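7beta-hydroxysteroid dehydrogenase (Collinsella aerofaciens, PDB 5FYD) reduces the 7-oxo group of 7-oxolithocholate with NADPH to yield ursodeoxycholate, and acts on other 7-oxosteroids. Local coordinates at residues L45-L48 / A49-R53; S240-D243 / W244-H248. All blocks are in the same frame, centred on the assembly; numbering follows the deposited sequence.

Contact 1 of 2, residues L45-L48 / A49-R53; sequences LNVL and AGEIR
Val47 CG1 stands anti to its backbone N (chi1 169°), and Glu51 CG is turned anti to its own carbonyl carbon (chi1 -67°). These two rotations lay the side chains alongside each other one turn apart, both pointing the same way. Glu51 then runs out extended, and its carboxylate passes the valine methyl, with Glu51 OE2 4.0 Å from Val47 CG1. The start of the glutamate chain rests on the turn before it, Glu51 CG lying 3.4 Å from Val47 O. Leu48 and Ile52 form a second ladder, on the inner side of the helix. Leu48 CD1 meets Ile52 CG1 at 4.2 Å, an apolar contact. Both segments belong to helix 42-56, the crossover helix of the beta-alpha-beta unit built from strands 34-39 and 60-64 in the Rossmann fold. Leu45, Leu48 and Ala49 pack on Met37 of strand 34-39, and Leu45 and Ala49 also reach Val62 of strand 60-64. Ile52 lies against Cys25, Glu26 and Ala29 of helix 19-30, and Leu48 touches Lys22 of the same helix. Four i to i+4 backbone bonds hold the turn. The one from Ile52 N to Leu48 O is 2.8 Å long. Asn46 O receives Gly50 N at 3.1 Å and also accepts from a water at 2.8 Å. That water in turn accepts from Arg53 NH2 at 2.9 Å, in the plane of the guanidinium. One face of the guanidinium has Gly50 CA 3.5 Å above it, toward the rim, while Arg53 NH1 is hydrogen-bonded to Thr60 OG1.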
loop_
_atom_site.group_PDB
_atom_site.type_symbol
_atom_site.label_atom_id
_atom_site.label_comp_id
_atom_site.label_asym_id
_atom_site.label_seq_id
_atom_site.Cartn_x
_atom_site.Cartn_y
_atom_site.Cartn_z
ATOM N N LEU A 45 -13.965 -11.890 -5.990
ATOM C CA LEU A 45 -15.053 -12.467 -5.175
ATOM C C LEU A 45 -15.469 -13.851 -5.695
ATOM O O LEU A 45 -15.687 -14.765 -4.917
ATOM C CB LEU A 45 -16.262 -11.543 -5.182
ATOM C CG LEU A 45 -16.213 -10.211 -4.423
ATOM C CD1 LEU A 45 -17.343 -9.316 -4.900
ATOM C CD2 LEU A 45 -16.340 -10.453 -2.928
ATOM N N ASN A 46 -15.599 -13.983 -7.012
ATOM C CA ASN A 46 -15.942 -15.278 -7.607
ATOM C C ASN A 46 -14.894 -16.341 -7.329
ATOM O O ASN A 46 -15.253 -17.474 -7.065
ATOM C CB ASN A 46 -16.169 -15.158 -9.121
ATOM C CG ASN A 46 -17.473 -14.472 -9.463
ATOM O OD1 ASN A 46 -18.458 -14.594 -8.738
ATOM N ND2 ASN A 46 -17.497 -13.773 -10.592
ATOM N N VAL A 47 -13.618 -15.986 -7.388
ATOM C CA VAL A 47 -12.553 -16.929 -7.075
ATOM C C VAL A 47 -12.674 -17.354 -5.603
ATOM O O VAL A 47 -12.697 -18.541 -5.303
ATOM C CB VAL A 47 -11.157 -16.357 -7.394
ATOM C CG1 VAL A 47 -10.055 -17.242 -6.821
ATOM C CG2 VAL A 47 -10.983 -16.195 -8.910
ATOM N N LEU A 48 -12.794 -16.369 -4.711
ATOM C CA LEU A 48 -12.938 -16.635 -3.289
ATOM C C LEU A 48 -14.172 -17.495 -2.984
ATOM O O LEU A 48 -14.111 -18.418 -2.175
ATOM C CB LEU A 48 -13.033 -15.321 -2.512
ATOM C CG LEU A 48 -13.184 -15.418 -0.980
ATOM C CD1 LEU A 48 -12.030 -16.174 -0.352
ATOM C CD2 LEU A 48 -13.277 -14.006 -0.408
ATOM N N ALA A 49 -15.294 -17.188 -3.627
ATOM C CA ALA A 49 -16.514 -17.970 -3.431
ATOM C C ALA A 49 -16.315 -19.443 -3.784
ATOM O O ALA A 49 -16.732 -20.319 -3.030
ATOM C CB ALA A 49 -17.667 -17.384 -4.222
ATOM N N GLY A 50 -15.649 -19.705 -4.906
ATOM C CA GLY A 50 -15.348 -21.090 -5.302
ATOM C C GLY A 50 -14.451 -21.786 -4.290
ATOM O O GLY A 50 -14.672 -22.948 -3.944
ATOM N N GLU A 51 -13.473 -21.054 -3.772
ATOM C CA GLU A 51 -12.581 -21.588 -2.729
ATOM C C GLU A 51 -13.339 -21.916 -1.441
ATOM O O GLU A 51 -13.119 -22.976 -0.820
ATOM C CB GLU A 51 -11.434 -20.610 -2.454
ATOM C CG GLU A 51 -10.504 -20.505 -3.652
ATOM C CD GLU A 51 -9.342 -19.545 -3.463
ATOM O OE1 GLU A 51 -9.448 -18.596 -2.646
ATOM O OE2 GLU A 51 -8.324 -19.749 -4.168
ATOM N N ILE A 52 -14.257 -21.033 -1.066
ATOM C CA ILE A 52 -15.076 -21.230 0.126
ATOM C C ILE A 52 -15.964 -22.463 -0.059
ATOM O O ILE A 52 -16.069 -23.291 0.846
ATOM C CB ILE A 52 -15.909 -19.970 0.462
ATOM C CG1 ILE A 52 -15.017 -18.822 0.996
ATOM C CG2 ILE A 52 -17.048 -20.276 1.439
ATOM C CD1 ILE A 52 -14.540 -18.934 2.415
ATOM N N ARG A 53 -16.636 -22.557 -1.201
ATOM C CA ARG A 53 -17.481 -23.720 -1.467
ATOM C C ARG A 53 -16.669 -25.021 -1.389
ATOM O O ARG A 53 -17.090 -25.985 -0.736
ATOM C CB ARG A 53 -18.147 -23.603 -2.843
ATOM C CG ARG A 53 -19.242 -22.544 -2.917
ATOM C CD ARG A 53 -20.130 -22.743 -4.133
ATOM N NE ARG A 53 -19.391 -22.657 -5.386
ATOM C CZ ARG A 53 -18.997 -21.530 -5.993
ATOM N NH1 ARG A 53 -19.226 -20.333 -5.463
ATOM N NH2 ARG A 53 -18.341 -21.604 -7.150
HETATM O O HOH W 1 -17.362 -19.037 -8.124
#

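Contact 2 of 2, residues S240-D243 / W244-H248; sequences SVHD and WKANH
The methyl of Ala246 approaches the His242 ring obliquely, in an off-centre CH-pi contact with Ala246 CB 4.2 Å from the ring centroid and 30° off its normal. One face of the His248 ring carries Trp244 CZ3, 3.7 Å above the plane and toward the rim. At the edge of the same ring, near its plane, Asp243 O lies 3.5 Å from His248 CD2. The Trp244 indole meets the preceding turn obliquely, its CD1 3.2 Å from Ser240 O. Ser240, an NADP(+)-binding residue, has its OG 3.9 Å from Trp244 CD1. Val241 and Lys245 run alongside each other: Lys245 CG is anti to its carbonyl carbon (chi1 -78°), and the extended chain brings its CE within 3.9 Å of Val241 CG1. Beneath the side chains is an alpha-helical ladder that begins with Trp244 N to Ser240 O and frays towards Asn247. Asn247 N binds Asp243 O, and a weak last bond runs from His248 N to Trp244 O; His248 itself leaves helical geometry. With Trp244 cut back to an alanine, the His248 ring is likely to lose the indole on its face, and Tyr253 its stacking partner. His248 ND1 is hydrogen-bonded to Glu252 OE1. The contact thus forms the end of helix 235-247, which follows strand 230-232 at one border of the parallel sheet, and Trp244 joins it to helix 250-258 by stacking on Tyr253 and meeting Tyr256 at about 45°.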
loop_
_atom_site.group_PDB
_atom_site.type_symbol
_atom_site.label_atom_id
_atom_site.label_comp_id
_atom_site.label_asym_id
_atom_site.label_seq_id
_atom_site.Cartn_x
_atom_site.Cartn_y
_atom_site.Cartn_z
ATOM N N SER A 240 -0.881 -0.175 24.236
ATOM C CA SER A 240 -0.419 1.068 23.615
ATOM C C SER A 240 -1.498 2.145 23.731
ATOM O O SER A 240 -1.216 3.281 24.134
ATOM C CB SER A 240 -0.066 0.835 22.139
ATOM O OG SER A 240 0.442 2.033 21.554
ATOM N N VAL A 241 -2.730 1.784 23.380
ATOM C CA VAL A 241 -3.851 2.719 23.521
ATOM C C VAL A 241 -4.004 3.155 24.975
ATOM O O VAL A 241 -4.193 4.342 25.261
ATOM C CB VAL A 241 -5.173 2.146 22.953
ATOM C CG1 VAL A 241 -6.353 3.058 23.302
ATOM C CG2 VAL A 241 -5.066 2.023 21.454
ATOM N N HIS A 242 -3.888 2.209 25.894
ATOM C CA HIS A 242 -4.047 2.538 27.297
ATOM C C HIS A 242 -2.973 3.500 27.771
ATOM O O HIS A 242 -3.269 4.418 28.524
ATOM C CB HIS A 242 -4.086 1.303 28.204
ATOM C CG HIS A 242 -4.366 1.665 29.624
ATOM N ND1 HIS A 242 -3.359 1.925 30.520
ATOM C CD2 HIS A 242 -5.526 1.942 30.266
ATOM C CE1 HIS A 242 -3.884 2.292 31.675
ATOM N NE2 HIS A 242 -5.194 2.325 31.547
ATOM N N ASP A 243 -1.744 3.304 27.327
ATOM C CA ASP A 243 -0.653 4.181 27.723
ATOM C C ASP A 243 -0.813 5.598 27.162
ATOM O O ASP A 243 -0.574 6.568 27.879
ATOM C CB ASP A 243 0.674 3.556 27.339
ATOM C CG ASP A 243 0.945 2.292 28.121
ATOM O OD1 ASP A 243 0.393 2.168 29.236
ATOM O OD2 ASP A 243 1.662 1.409 27.614
ATOM N N TRP A 244 -1.256 5.717 25.912
ATOM C CA TRP A 244 -1.611 7.037 25.358
ATOM C C TRP A 244 -2.731 7.717 26.165
ATOM O O TRP A 244 -2.611 8.903 26.566
ATOM C CB TRP A 244 -1.962 6.925 23.869
ATOM C CG TRP A 244 -0.761 6.850 23.008
ATOM C CD1 TRP A 244 -0.321 5.772 22.297
ATOM C CD2 TRP A 244 0.167 7.906 22.751
ATOM N NE1 TRP A 244 0.838 6.084 21.634
ATOM C CE2 TRP A 244 1.161 7.392 21.895
ATOM C CE3 TRP A 244 0.256 9.239 23.160
ATOM C CZ2 TRP A 244 2.228 8.174 21.427
ATOM C CZ3 TRP A 244 1.330 10.013 22.711
ATOM C CH2 TRP A 244 2.289 9.482 21.850
ATOM N N LYS A 245 -3.770 6.953 26.483
ATOM C CA LYS A 245 -4.933 7.493 27.192
ATOM C C LYS A 245 -4.570 7.936 28.598
ATOM O O LYS A 245 -4.970 9.005 29.037
ATOM C CB LYS A 245 -6.053 6.461 27.266
ATOM C CG LYS A 245 -6.882 6.287 26.003
ATOM C CD LYS A 245 -7.977 5.243 26.259
ATOM C CE LYS A 245 -9.024 5.202 25.154
ATOM N NZ LYS A 245 -10.003 4.121 25.430
ATOM N N ALA A 246 -3.775 7.125 29.278
ATOM C CA ALA A 246 -3.512 7.304 30.701
ATOM C C ALA A 246 -2.379 8.282 30.974
ATOM O O ALA A 246 -2.428 9.007 31.982
ATOM C CB ALA A 246 -3.209 5.963 31.344
ATOM N N ASN A 247 -1.371 8.307 30.102
ATOM C CA ASN A 247 -0.119 9.018 30.402
ATOM C C ASN A 247 0.197 10.215 29.524
ATOM O O ASN A 247 1.249 10.835 29.692
ATOM C CB ASN A 247 1.041 8.026 30.337
ATOM C CG ASN A 247 0.853 6.866 31.287
ATOM O OD1 ASN A 247 0.351 7.047 32.389
ATOM N ND2 ASN A 247 1.229 5.683 30.866
ATOM N N HIS A 248 -0.679 10.547 28.575
ATOM C CA HIS A 248 -0.412 11.638 27.651
ATOM C C HIS A 248 -1.669 12.432 27.436
ATOM O O HIS A 248 -2.772 11.931 27.636
ATOM C CB HIS A 248 0.085 11.094 26.305
ATOM C CG HIS A 248 1.357 10.325 26.417
ATOM N ND1 HIS A 248 2.593 10.924 26.333
ATOM C CD2 HIS A 248 1.590 9.011 26.657
ATOM C CE1 HIS A 248 3.536 10.009 26.479
ATOM N NE2 HIS A 248 2.954 8.844 26.691
#

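How the contacts relate
Contact 1 and contact 2 lie on opposite sides of the chain's centre. Their centres are 41 Å apart and their nearest atoms about 28 Å, so they do not touch. The cofactor relates them. In contact 1 the side chain of Leu45 comes about 3 Å from that of Thr17 and about 6 Å from that of Arg41, both NADP(+)-binding residues. Contact 2 contains another, Ser240. Its Val241 side chain is about 10 Å from that of Ser143, the inferred transition-state stabiliser. Residues 240-248 also fall within the C-terminal region required for activity, whereas residues 45-53 belong to the N-terminal half of the Rossmann fold.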